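Local coordinates for protein histone acetyltransferase, ELP3 family (Methanocaldococcus infernus, PDB 6IA8) that forms carboxymethyluridine at the wobble uridine of tRNAs, using acetyl-CoA, S-adenosyl-L-methionine and a [4Fe-4S] cluster, at residues Gly497-Tyr502 / Tyr507-Ala512; Arg158-Met163 / Glu172-Ile177; Ile177-Lys182 / Tyr501-Gly506; Gly404-Leu409 / Leu442-His447. One frame throughout, in Å; residues are numbered along the deposited sequence.

Contact 1 (Gly497-Tyr502 / Tyr507-Ala512); sequences GVREYY and YKRVGA. With SO4 (sulfate ion), chain G; SO4 (sulfate ion), chain D.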
# COMPACT_ATOMS: atom_id res chain seq x y z
N GLY A 497 -12.60 -10.40 -1.85
CA GLY A 497 -13.47 -10.64 -0.72
C GLY A 497 -14.30 -9.46 -0.28
O GLY A 497 -15.00 -9.54 0.73
N VAL A 498 -14.25 -8.36 -1.02
CA VAL A 498 -15.04 -7.16 -0.72
C VAL A 498 -16.14 -6.92 -1.75
O VAL A 498 -16.96 -6.01 -1.56
CB VAL A 498 -14.13 -5.91 -0.62
CG1 VAL A 498 -14.89 -4.73 -0.01
CG2 VAL A 498 -12.87 -6.20 0.14
N ARG A 499 -16.17 -7.68 -2.84
CA ARG A 499 -17.16 -7.44 -3.88
C ARG A 499 -18.56 -7.46 -3.30
O ARG A 499 -19.41 -6.65 -3.69
CB ARG A 499 -16.99 -8.49 -4.98
CG ARG A 499 -15.65 -8.34 -5.73
CD ARG A 499 -15.40 -9.48 -6.72
NE ARG A 499 -14.19 -9.25 -7.50
CZ ARG A 499 -13.51 -10.20 -8.15
NH1 ARG A 499 -13.93 -11.45 -8.11
NH2 ARG A 499 -12.41 -9.89 -8.82
N GLU A 500 -18.81 -8.37 -2.36
CA GLU A 500 -20.15 -8.49 -1.77
C GLU A 500 -20.57 -7.18 -1.12
O GLU A 500 -21.74 -6.80 -1.19
CB GLU A 500 -20.18 -9.64 -0.75
CG GLU A 500 -21.57 -10.13 -0.42
CD GLU A 500 -22.30 -10.67 -1.63
OE1 GLU A 500 -23.28 -10.02 -2.07
OE2 GLU A 500 -21.90 -11.74 -2.15
N TYR A 501 -19.63 -6.47 -0.51
CA TYR A 501 -19.94 -5.21 0.14
C TYR A 501 -20.45 -4.19 -0.87
O TYR A 501 -21.44 -3.50 -0.61
CB TYR A 501 -18.69 -4.66 0.84
CG TYR A 501 -18.87 -3.29 1.48
CD1 TYR A 501 -19.37 -3.16 2.77
CD2 TYR A 501 -18.55 -2.14 0.79
CE1 TYR A 501 -19.53 -1.90 3.36
CE2 TYR A 501 -18.70 -0.88 1.36
CZ TYR A 501 -19.20 -0.76 2.64
OH TYR A 501 -19.35 0.48 3.21
N TYR A 502 -19.81 -4.11 -2.03
CA TYR A 502 -20.26 -3.16 -3.05
C TYR A 502 -21.55 -3.60 -3.72
O TYR A 502 -22.35 -2.76 -4.16
CB TYR A 502 -19.13 -2.93 -4.07
CG TYR A 502 -17.91 -2.27 -3.40
CD1 TYR A 502 -17.95 -0.95 -3.02
CD2 TYR A 502 -16.75 -3.00 -3.10
CE1 TYR A 502 -16.88 -0.35 -2.38
CE2 TYR A 502 -15.67 -2.41 -2.44
CZ TYR A 502 -15.74 -1.07 -2.10
OH TYR A 502 -14.69 -0.46 -1.47
N TYR A 507 -23.73 -1.93 -6.69
CA TYR A 507 -22.73 -2.12 -7.72
C TYR A 507 -22.80 -3.53 -8.29
O TYR A 507 -23.26 -4.46 -7.63
CB TYR A 507 -21.33 -1.85 -7.15
CG TYR A 507 -21.06 -0.38 -6.89
CD1 TYR A 507 -21.63 0.26 -5.81
CD2 TYR A 507 -20.23 0.37 -7.73
CE1 TYR A 507 -21.40 1.64 -5.57
CE2 TYR A 507 -19.99 1.70 -7.49
CZ TYR A 507 -20.60 2.34 -6.43
OH TYR A 507 -20.39 3.69 -6.22
N LYS A 508 -22.33 -3.67 -9.52
CA LYS A 508 -22.26 -4.95 -10.20
C LYS A 508 -20.88 -5.11 -10.83
O LYS A 508 -20.19 -4.13 -11.10
CB LYS A 508 -23.33 -5.07 -11.29
CG LYS A 508 -24.77 -4.97 -10.80
N ARG A 509 -20.51 -6.36 -11.12
CA ARG A 509 -19.24 -6.61 -11.78
C ARG A 509 -19.23 -5.97 -13.16
O ARG A 509 -20.14 -6.17 -13.96
CB ARG A 509 -18.97 -8.11 -11.91
CG ARG A 509 -18.39 -8.76 -10.67
CD ARG A 509 -17.00 -8.26 -10.34
NE ARG A 509 -15.97 -8.73 -11.26
CZ ARG A 509 -15.51 -9.98 -11.29
NH1 ARG A 509 -16.00 -10.90 -10.48
NH2 ARG A 509 -14.55 -10.31 -12.15
N VAL A 510 -18.21 -5.18 -13.44
CA VAL A 510 -17.96 -4.60 -14.76
C VAL A 510 -16.51 -4.95 -15.07
O VAL A 510 -15.59 -4.28 -14.60
CB VAL A 510 -18.17 -3.08 -14.78
CG1 VAL A 510 -17.87 -2.53 -16.17
CG2 VAL A 510 -19.59 -2.74 -14.37
N GLY A 511 -16.30 -6.02 -15.83
CA GLY A 511 -14.95 -6.46 -16.13
C GLY A 511 -14.23 -6.81 -14.84
O GLY A 511 -14.64 -7.70 -14.08
N ALA A 512 -13.14 -6.11 -14.57
CA ALA A 512 -12.32 -6.35 -13.40
C ALA A 512 -12.80 -5.57 -12.18
O ALA A 512 -12.26 -5.75 -11.08
CB ALA A 512 -10.87 -5.97 -13.69
S SO4 G . -22.67 -9.17 -10.11
O1 SO4 G . -21.70 -8.33 -9.41
O2 SO4 G . -23.99 -8.97 -9.51
O3 SO4 G . -22.28 -10.57 -9.98
O4 SO4 G . -22.73 -8.82 -11.52
S SO4 D . -20.22 1.19 6.76
O1 SO4 D . -20.98 2.24 6.06
O2 SO4 D . -20.94 0.96 8.05
O3 SO4 D . -20.19 -0.01 5.94
O4 SO4 D . -18.87 1.68 7.06
O HOH W 1 -10.66 -7.78 -10.04
O HOH W 2 -13.24 -6.59 -8.26
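Two arginines meet face to face: the guanidinium of Arg499 stacks on that of Arg509, with centres 3.7 Å apart and planes inclined by 25°, though Arg509 is poorly ordered and this detail less certain. The closest approach is displaced toward the rims, where NH1 of Arg499 lies 3.2 Å from NH1 of Arg509. Both are donors and no bond joins them; the like charges are probably eased by Glu179, which forms a salt bridge with Arg499 NH1. The remaining nitrogens turn their edge to two waters: Arg499 NH2 donates to one at 3.0 Å and NE to the other at 2.9 Å, and both waters bridge to Ala512 O. As modelled, bends in the Arg509 chain (chi2 -66°, chi3 -72°) curl its guanidinium back so that NE and NH2 both grip Gly511 O, NH2 at 3.2 Å. With an alanine in place of Arg499, Glu179 would probably lose one of its cationic mates and the guanidinium of Arg509 its stacking surface. Tyr507 N donates to Tyr502 O at 3.0 Å. Tyr502 CB packs against Tyr507 CB at 3.9 Å. Tyr502, which probably helps bind acetyl-CoA as in related enzymes, packs on Met474, and Tyr507 OH bonds Glu478, both of helix 469-484. Met514 of strand 513-517 lies against Arg499, Tyr502 and Arg509, setting helix 499-504 beside the edge of the acetyltransferase sheet.

Contact 2 (Arg158-Met163 / Glu172-Ile177); sequences RCLDAM and EEAQKI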
# COMPACT_ATOMS: atom_id res chain seq x y z
N ARG A 158 -3.63 -20.96 -5.73
CA ARG A 158 -3.33 -21.82 -4.60
C ARG A 158 -3.35 -21.05 -3.28
O ARG A 158 -3.67 -21.62 -2.23
CB ARG A 158 -1.96 -22.49 -4.80
CG ARG A 158 -1.92 -23.51 -5.93
CD ARG A 158 -2.89 -24.67 -5.65
NE ARG A 158 -2.40 -25.51 -4.54
CZ ARG A 158 -3.15 -26.32 -3.82
NH1 ARG A 158 -4.44 -26.40 -4.04
NH2 ARG A 158 -2.59 -27.04 -2.86
N CYS A 159 -2.95 -19.78 -3.30
CA CYS A 159 -3.12 -18.97 -2.10
C CYS A 159 -4.59 -18.86 -1.72
O CYS A 159 -4.96 -18.95 -0.54
CB CYS A 159 -2.52 -17.58 -2.31
SG CYS A 159 -0.72 -17.54 -2.54
N LEU A 160 -5.45 -18.62 -2.72
CA LEU A 160 -6.88 -18.56 -2.46
C LEU A 160 -7.43 -19.91 -2.04
O LEU A 160 -8.35 -19.96 -1.21
CB LEU A 160 -7.61 -18.05 -3.70
CG LEU A 160 -7.28 -16.62 -4.11
CD1 LEU A 160 -7.93 -16.30 -5.43
CD2 LEU A 160 -7.73 -15.66 -3.03
N ASP A 161 -6.90 -21.01 -2.61
CA ASP A 161 -7.31 -22.34 -2.18
C ASP A 161 -7.07 -22.50 -0.68
O ASP A 161 -7.90 -23.09 0.02
CB ASP A 161 -6.54 -23.44 -2.95
CG ASP A 161 -6.98 -23.55 -4.40
OD1 ASP A 161 -8.07 -23.06 -4.77
OD2 ASP A 161 -6.23 -24.16 -5.19
N ALA A 162 -5.92 -22.04 -0.19
CA ALA A 162 -5.61 -22.14 1.24
C ALA A 162 -6.57 -21.31 2.06
O ALA A 162 -7.00 -21.74 3.14
CB ALA A 162 -4.19 -21.68 1.52
N MET A 163 -6.95 -20.13 1.57
CA MET A 163 -7.92 -19.32 2.29
C MET A 163 -9.29 -19.97 2.24
O MET A 163 -10.02 -19.93 3.23
CB MET A 163 -8.00 -17.91 1.71
CG MET A 163 -6.68 -17.14 1.75
SD MET A 163 -6.94 -15.51 1.01
CE MET A 163 -5.34 -15.26 0.24
N GLU A 172 -10.23 -18.46 -11.61
CA GLU A 172 -11.54 -17.81 -11.56
C GLU A 172 -12.47 -18.50 -10.57
O GLU A 172 -13.24 -17.84 -9.87
CB GLU A 172 -12.16 -17.80 -12.96
CG GLU A 172 -13.51 -17.14 -13.06
CD GLU A 172 -14.11 -17.23 -14.46
OE1 GLU A 172 -13.54 -17.96 -15.30
OE2 GLU A 172 -15.14 -16.58 -14.71
N GLU A 173 -12.42 -19.83 -10.49
CA GLU A 173 -13.29 -20.49 -9.52
C GLU A 173 -12.85 -20.21 -8.09
O GLU A 173 -13.70 -20.01 -7.21
CB GLU A 173 -13.33 -21.99 -9.77
CG GLU A 173 -14.36 -22.68 -8.87
CD GLU A 173 -14.27 -24.20 -8.91
OE1 GLU A 173 -15.19 -24.86 -8.39
OE2 GLU A 173 -13.29 -24.72 -9.46
N ALA A 174 -11.53 -20.22 -7.83
CA ALA A 174 -11.03 -19.90 -6.50
C ALA A 174 -11.41 -18.48 -6.09
O ALA A 174 -11.72 -18.20 -4.92
CB ALA A 174 -9.51 -20.06 -6.47
N GLN A 175 -11.37 -17.54 -7.04
CA GLN A 175 -11.77 -16.17 -6.73
C GLN A 175 -13.25 -16.12 -6.36
O GLN A 175 -13.64 -15.49 -5.37
CB GLN A 175 -11.47 -15.26 -7.93
CG GLN A 175 -10.00 -15.04 -8.15
CD GLN A 175 -9.68 -14.37 -9.47
OE1 GLN A 175 -10.42 -14.54 -10.42
NE2 GLN A 175 -8.56 -13.62 -9.54
N LYS A 176 -14.09 -16.82 -7.13
CA LYS A 176 -15.53 -16.80 -6.87
C LYS A 176 -15.82 -17.41 -5.52
O LYS A 176 -16.61 -16.86 -4.73
CB LYS A 176 -16.27 -17.54 -7.97
CG LYS A 176 -17.77 -17.54 -7.85
N ILE A 177 -15.19 -18.55 -5.22
CA ILE A 177 -15.39 -19.18 -3.92
C ILE A 177 -14.97 -18.23 -2.80
O ILE A 177 -15.64 -18.14 -1.77
CB ILE A 177 -14.60 -20.50 -3.85
CG1 ILE A 177 -15.18 -21.52 -4.83
CG2 ILE A 177 -14.57 -21.01 -2.41
CD1 ILE A 177 -14.30 -22.75 -5.03
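Ala174 presses its methyl between two residues of the neighbouring helix, Leu160 and Asp161. Its CB stands 3.9 Å from CB of Leu160, and this is where the two backbones come nearest, the CA atoms of Leu160 and Ala174 being 5.9 Å apart. The same methyl lies 3.7 Å from OD1 of Asp161, a carboxylate oxygen that accepts a hydrogen bond from Ser168 OG in the connecting loop. Asp161 OD2 serves its own helix, forming salt bridges with Lys157 and with Arg158, whose NH1 is 3.1 Å from it. With an alanine in place of Asp161, Lys157 and Arg158 would probably be left without their shared carboxylate and Ser168 without its acceptor. At the next position, Gln175 starts away from helix 149-164, but its CG still meets Leu160 CD1 at 3.6 Å, the two side chains running obliquely past one another. Beyond CG the glutamine chain is extended (chi2 169°), which carries its amide clear of the leucine to donate from NE2 to Lys207 O. The short segments approach to 9.0 Å between axes, at 33°. Helix 149-164 lies on strand 134-140 through Cys159 and Met163, and both helices belong to the beta-alpha-beta crossover from that strand to its parallel neighbour 184-192 in the radical SAM domain. The chemistry is thus mostly apolar where the helices touch, with one carboxylate oxygen resting against a methyl; the small alanine lets Leu160 and Ala174 meet at CB, while the polar ends are satisfied by the loop and by neighbouring segments.

Contact 3 (Ile177-Lys182 / Tyr501-Gly506); sequences INETAK and YYRKLG. With SO4 (sulfate ion), chain G; SO4 (sulfate ion), chain D.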
# COMPACT_ATOMS: atom_id res chain seq x y z
N ILE A 177 -15.19 -18.55 -5.22
CA ILE A 177 -15.39 -19.18 -3.92
C ILE A 177 -14.97 -18.23 -2.80
O ILE A 177 -15.64 -18.14 -1.77
CB ILE A 177 -14.60 -20.50 -3.85
CG1 ILE A 177 -15.18 -21.52 -4.83
CG2 ILE A 177 -14.57 -21.01 -2.41
CD1 ILE A 177 -14.30 -22.75 -5.03
N ASN A 178 -13.85 -17.53 -2.98
CA ASN A 178 -13.31 -16.69 -1.91
C ASN A 178 -14.23 -15.52 -1.58
O ASN A 178 -14.16 -14.99 -0.47
CB ASN A 178 -11.92 -16.17 -2.30
CG ASN A 178 -11.24 -15.47 -1.16
OD1 ASN A 178 -11.14 -14.27 -1.14
ND2 ASN A 178 -10.77 -16.23 -0.21
N GLU A 179 -15.12 -15.13 -2.49
CA GLU A 179 -15.99 -13.98 -2.24
C GLU A 179 -16.83 -14.17 -0.99
O GLU A 179 -17.24 -13.18 -0.38
CB GLU A 179 -16.91 -13.70 -3.44
CG GLU A 179 -16.16 -13.28 -4.68
CD GLU A 179 -17.05 -12.95 -5.83
OE1 GLU A 179 -18.24 -12.86 -5.60
OE2 GLU A 179 -16.54 -12.76 -6.96
N THR A 180 -17.11 -15.44 -0.61
CA THR A 180 -17.92 -15.74 0.57
C THR A 180 -17.24 -16.73 1.51
O THR A 180 -17.91 -17.37 2.34
CB THR A 180 -19.28 -16.30 0.15
OG1 THR A 180 -19.09 -17.47 -0.64
CG2 THR A 180 -20.07 -15.31 -0.68
N ALA A 181 -15.91 -16.84 1.44
CA ALA A 181 -15.19 -17.80 2.25
C ALA A 181 -15.04 -17.31 3.70
O ALA A 181 -15.35 -16.17 4.04
CB ALA A 181 -13.81 -18.08 1.65
N LYS A 182 -14.52 -18.20 4.55
CA LYS A 182 -14.24 -17.82 5.93
C LYS A 182 -13.02 -16.90 6.03
O LYS A 182 -12.95 -16.06 6.92
CB LYS A 182 -14.02 -19.07 6.79
CG LYS A 182 -15.29 -19.86 7.08
CD LYS A 182 -15.03 -21.02 8.06
N TYR A 501 -19.63 -6.47 -0.51
CA TYR A 501 -19.94 -5.21 0.14
C TYR A 501 -20.45 -4.19 -0.87
O TYR A 501 -21.44 -3.50 -0.61
CB TYR A 501 -18.69 -4.66 0.84
CG TYR A 501 -18.87 -3.29 1.48
CD1 TYR A 501 -19.37 -3.16 2.77
CD2 TYR A 501 -18.55 -2.14 0.79
CE1 TYR A 501 -19.53 -1.90 3.36
CE2 TYR A 501 -18.70 -0.88 1.36
CZ TYR A 501 -19.20 -0.76 2.64
OH TYR A 501 -19.35 0.48 3.21
N TYR A 502 -19.81 -4.11 -2.03
CA TYR A 502 -20.26 -3.16 -3.05
C TYR A 502 -21.55 -3.60 -3.72
O TYR A 502 -22.35 -2.76 -4.16
CB TYR A 502 -19.13 -2.93 -4.07
CG TYR A 502 -17.91 -2.27 -3.40
CD1 TYR A 502 -17.95 -0.95 -3.02
CD2 TYR A 502 -16.75 -3.00 -3.10
CE1 TYR A 502 -16.88 -0.35 -2.38
CE2 TYR A 502 -15.67 -2.41 -2.44
CZ TYR A 502 -15.74 -1.07 -2.10
OH TYR A 502 -14.69 -0.46 -1.47
N ARG A 503 -21.79 -4.91 -3.81
CA ARG A 503 -23.07 -5.36 -4.33
C ARG A 503 -24.21 -4.84 -3.46
O ARG A 503 -25.24 -4.42 -3.97
CB ARG A 503 -23.13 -6.88 -4.41
CG ARG A 503 -22.22 -7.44 -5.48
CD ARG A 503 -22.53 -8.95 -5.78
NE ARG A 503 -21.60 -9.45 -6.79
CZ ARG A 503 -20.53 -10.20 -6.53
NH1 ARG A 503 -20.26 -10.58 -5.29
NH2 ARG A 503 -19.74 -10.59 -7.53
N LYS A 504 -24.03 -4.87 -2.13
CA LYS A 504 -25.04 -4.31 -1.23
C LYS A 504 -25.32 -2.85 -1.54
O LYS A 504 -26.43 -2.36 -1.28
CB LYS A 504 -24.59 -4.45 0.23
CG LYS A 504 -24.99 -5.73 0.94
CD LYS A 504 -24.04 -6.87 0.67
CE LYS A 504 -24.38 -8.08 1.53
NZ LYS A 504 -24.13 -7.84 2.98
N LEU A 505 -24.34 -2.12 -2.07
CA LEU A 505 -24.52 -0.71 -2.40
C LEU A 505 -24.98 -0.49 -3.84
O LEU A 505 -24.90 0.65 -4.33
CB LEU A 505 -23.22 0.05 -2.14
CG LEU A 505 -22.63 -0.07 -0.73
CD1 LEU A 505 -21.48 0.88 -0.57
CD2 LEU A 505 -23.69 0.19 0.32
N GLY A 506 -25.44 -1.53 -4.52
CA GLY A 506 -25.96 -1.39 -5.86
C GLY A 506 -24.96 -1.54 -6.99
O GLY A 506 -25.31 -1.29 -8.15
S SO4 G . -22.67 -9.17 -10.11
O1 SO4 G . -21.70 -8.33 -9.41
O2 SO4 G . -23.99 -8.97 -9.51
O3 SO4 G . -22.28 -10.57 -9.98
O4 SO4 G . -22.73 -8.82 -11.52
S SO4 D . -20.22 1.19 6.76
O1 SO4 D . -20.98 2.24 6.06
O2 SO4 D . -20.94 0.96 8.05
O3 SO4 D . -20.19 -0.01 5.94
O4 SO4 D . -18.87 1.68 7.06
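Glu179 sits in a type I beta turn running from Asn178 to Ala181, and its CA remains 9.9 Å from that of Tyr501, the closest backbone pair, so that long side chains must span the gap to helix 499-504. Both come extended, Glu179 beyond CG and Arg503 from CG to NE (chi3 -178°), and they cross at about a right angle. Glu179 OE1 receives Arg503 NH1 at 3.1 Å in a salt bridge, with a weak second bond from NH2 at 3.3 Å. NH1 meets the oxygen from above the carboxylate plane, 42° out of it, although carboxylate and guanidinium are inclined by only 28°. Glu179 OE2 is left to Arg499, one helical turn earlier, so a single carboxylate ties the radical SAM part of the chain to two arginines of the acetyltransferase domain. The helix closes in a Schellman motif: Gly506, at positive phi, is the C-prime residue, its N bonds Arg503 O at 2.9 Å, and Tyr507 N to Tyr502 O is the other bond. Two sulfates, probably from the crystallisation liquor, lie alongside. Arg503 NE donates to O1 of one at 2.9 Å, an ion also bound by Arg509 N. The other takes the hydroxyl of Tyr501, OH to O3 2.9 Å, in the ring plane. Backbone nitrogens of Gly468, Gly470 and Arg471 bind this ion too, consistent with the pyrophosphate-binding loop that GNAT enzymes use for coenzyme A.

Contact 4 (Gly404-Leu409 / Leu442-His447); sequences GTEIFL and LVRQLH. With SO4 (sulfate ion), chain E.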
# COMPACT_ATOMS: atom_id res chain seq x y z
N GLY A 404 -4.13 13.64 -13.95
CA GLY A 404 -5.53 13.68 -13.58
C GLY A 404 -5.74 14.30 -12.21
O GLY A 404 -4.83 14.94 -11.68
N THR A 405 -6.94 14.14 -11.65
CA THR A 405 -7.29 14.72 -10.37
C THR A 405 -7.60 13.62 -9.37
O THR A 405 -8.40 12.71 -9.66
CB THR A 405 -8.49 15.66 -10.49
OG1 THR A 405 -8.15 16.73 -11.36
CG2 THR A 405 -8.86 16.24 -9.13
N GLU A 406 -6.95 13.70 -8.21
CA GLU A 406 -7.21 12.81 -7.09
C GLU A 406 -8.03 13.59 -6.08
O GLU A 406 -7.69 14.74 -5.79
CB GLU A 406 -5.93 12.31 -6.44
CG GLU A 406 -5.02 11.53 -7.35
CD GLU A 406 -5.46 10.08 -7.62
OE1 GLU A 406 -6.46 9.59 -7.03
OE2 GLU A 406 -4.75 9.40 -8.40
N ILE A 407 -9.12 12.99 -5.60
CA ILE A 407 -9.97 13.53 -4.55
C ILE A 407 -9.84 12.61 -3.34
O ILE A 407 -10.17 11.42 -3.42
CB ILE A 407 -11.43 13.65 -5.00
CG1 ILE A 407 -11.54 14.59 -6.22
CG2 ILE A 407 -12.29 14.14 -3.82
CD1 ILE A 407 -11.79 13.93 -7.50
N PHE A 408 -9.33 13.13 -2.25
CA PHE A 408 -9.13 12.36 -1.03
C PHE A 408 -10.21 12.79 -0.05
O PHE A 408 -10.19 13.92 0.45
CB PHE A 408 -7.76 12.60 -0.44
CG PHE A 408 -7.46 11.78 0.80
CD1 PHE A 408 -7.12 10.44 0.70
CD2 PHE A 408 -7.50 12.34 2.06
CE1 PHE A 408 -6.81 9.67 1.82
CE2 PHE A 408 -7.19 11.60 3.19
CZ PHE A 408 -6.85 10.25 3.07
N LEU A 409 -11.21 11.93 0.13
CA LEU A 409 -12.33 12.16 1.04
C LEU A 409 -12.08 11.43 2.34
O LEU A 409 -11.65 10.28 2.33
CB LEU A 409 -13.64 11.65 0.43
CG LEU A 409 -14.11 12.28 -0.88
CD1 LEU A 409 -15.37 11.52 -1.35
CD2 LEU A 409 -14.41 13.79 -0.72
N LEU A 442 -13.16 6.83 -10.91
CA LEU A 442 -12.61 5.64 -10.28
C LEU A 442 -12.53 5.79 -8.76
O LEU A 442 -11.93 6.74 -8.25
CB LEU A 442 -11.20 5.34 -10.81
CG LEU A 442 -11.02 5.27 -12.34
CD1 LEU A 442 -9.54 5.11 -12.65
CD2 LEU A 442 -11.80 4.10 -12.90
N VAL A 443 -13.09 4.81 -8.04
CA VAL A 443 -12.87 4.67 -6.61
C VAL A 443 -11.71 3.70 -6.45
O VAL A 443 -11.88 2.49 -6.57
CB VAL A 443 -14.12 4.18 -5.87
CG1 VAL A 443 -13.77 3.95 -4.43
CG2 VAL A 443 -15.24 5.22 -6.02
N ARG A 444 -10.52 4.23 -6.20
CA ARG A 444 -9.33 3.40 -6.08
C ARG A 444 -9.18 2.75 -4.72
O ARG A 444 -8.51 1.71 -4.60
CB ARG A 444 -8.09 4.24 -6.38
CG ARG A 444 -8.18 4.97 -7.74
CD ARG A 444 -6.82 5.49 -8.21
NE ARG A 444 -6.30 6.53 -7.36
CZ ARG A 444 -5.37 6.37 -6.42
NH1 ARG A 444 -5.02 7.43 -5.69
NH2 ARG A 444 -4.76 5.20 -6.26
N GLN A 445 -9.81 3.31 -3.69
CA GLN A 445 -9.72 2.71 -2.37
C GLN A 445 -10.85 3.26 -1.51
O GLN A 445 -11.17 4.44 -1.61
CB GLN A 445 -8.39 3.04 -1.70
CG GLN A 445 -8.24 2.48 -0.27
CD GLN A 445 -6.80 2.49 0.22
OE1 GLN A 445 -5.99 3.32 -0.21
NE2 GLN A 445 -6.46 1.53 1.09
N LEU A 446 -11.42 2.40 -0.67
CA LEU A 446 -12.30 2.79 0.43
C LEU A 446 -11.78 2.05 1.65
O LEU A 446 -11.68 0.82 1.62
CB LEU A 446 -13.75 2.40 0.18
CG LEU A 446 -14.68 2.52 1.39
CD1 LEU A 446 -14.80 3.96 1.88
CD2 LEU A 446 -16.06 1.95 1.04
N HIS A 447 -11.46 2.78 2.71
CA HIS A 447 -10.96 2.14 3.92
C HIS A 447 -11.64 2.75 5.14
O HIS A 447 -11.56 3.96 5.35
CB HIS A 447 -9.46 2.30 4.02
CG HIS A 447 -8.83 1.41 5.05
ND1 HIS A 447 -8.40 0.13 4.76
CD2 HIS A 447 -8.61 1.58 6.38
CE1 HIS A 447 -7.92 -0.43 5.85
NE2 HIS A 447 -8.03 0.42 6.85
S SO4 E . -7.40 -1.74 9.76
O1 SO4 E . -8.19 -0.82 8.95
O2 SO4 E . -7.98 -1.84 11.09
O3 SO4 E . -7.41 -3.05 9.13
O4 SO4 E . -6.03 -1.25 9.84
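Glu406 OE1 is gripped by two nitrogens of one arginine, Arg444 NH1 at 2.9 Å and Arg444 NE at 3.1 Å. The guanidinium offers this side edge-on, and OE1 lies close to its plane. Seen from the acid the two bonds differ: NE meets the syn lone pair, whereas NH1 approaches from above the carboxylate plane, 57° out of it. Carboxylate and guanidinium are accordingly turned almost perpendicular, at 79°. A bend in the glutamate chain at chi2 (-77°) swings the carboxylate toward the arginine, since the side chain does not set out directly at it, and Arg444 bends in turn at chi3. The two residues stand on strands that are not adjacent in the mixed sheet of the GNAT fold, for 418-427 runs between 404-413 and 440-448, so the salt bridge spans that middle strand on one face of the sheet. Opposite Arg424 of the middle strand, Arg444 and Gln445 form a classic beta bulge. The bulge directly precedes Leu446 and His447, which, with Gln445 and Val448, probably bind acetyl-CoA, as in related enzymes, and a bulged strand at this point is a familiar GNAT feature. Each charge has further mates within this buried cluster. Glu406 OE2 pairs with Arg426 and Lys245, while Arg444 NH2 forms a salt bridge with Asp283 and a hydrogen bond to Leu249 O. Lys245, Leu249 and Asp283 belong to the radical SAM core, so the ion network also stitches that core to the acetyltransferase sheet; Lys250, also of that core, donates from NZ to Arg444 O.

Overall arrangement
Contacts 1, 2 and 4 are largely buried, though Arg509 of contact 1 is exposed, whereas contact 3 is only partly buried. Contact 2 lies wholly in the radical SAM part and is mostly apolar where its helices meet; contacts 1 and 4 belong to the acetyltransferase domain, at the edge strand and among the inner strands of one sheet. Contact 3 bridges the two domains, sharing helix 171-178 with contact 2 and helix 499-504 with contact 1, whose centre is only about 7 Å away. At that boundary arginines of contacts 1 and 3 share a single carboxylate, whereas the ion network of contact 4 lies deeper in the chain. Tyr501 and Tyr502 pack on Leu446, linking contacts 1 and 3 to contact 4.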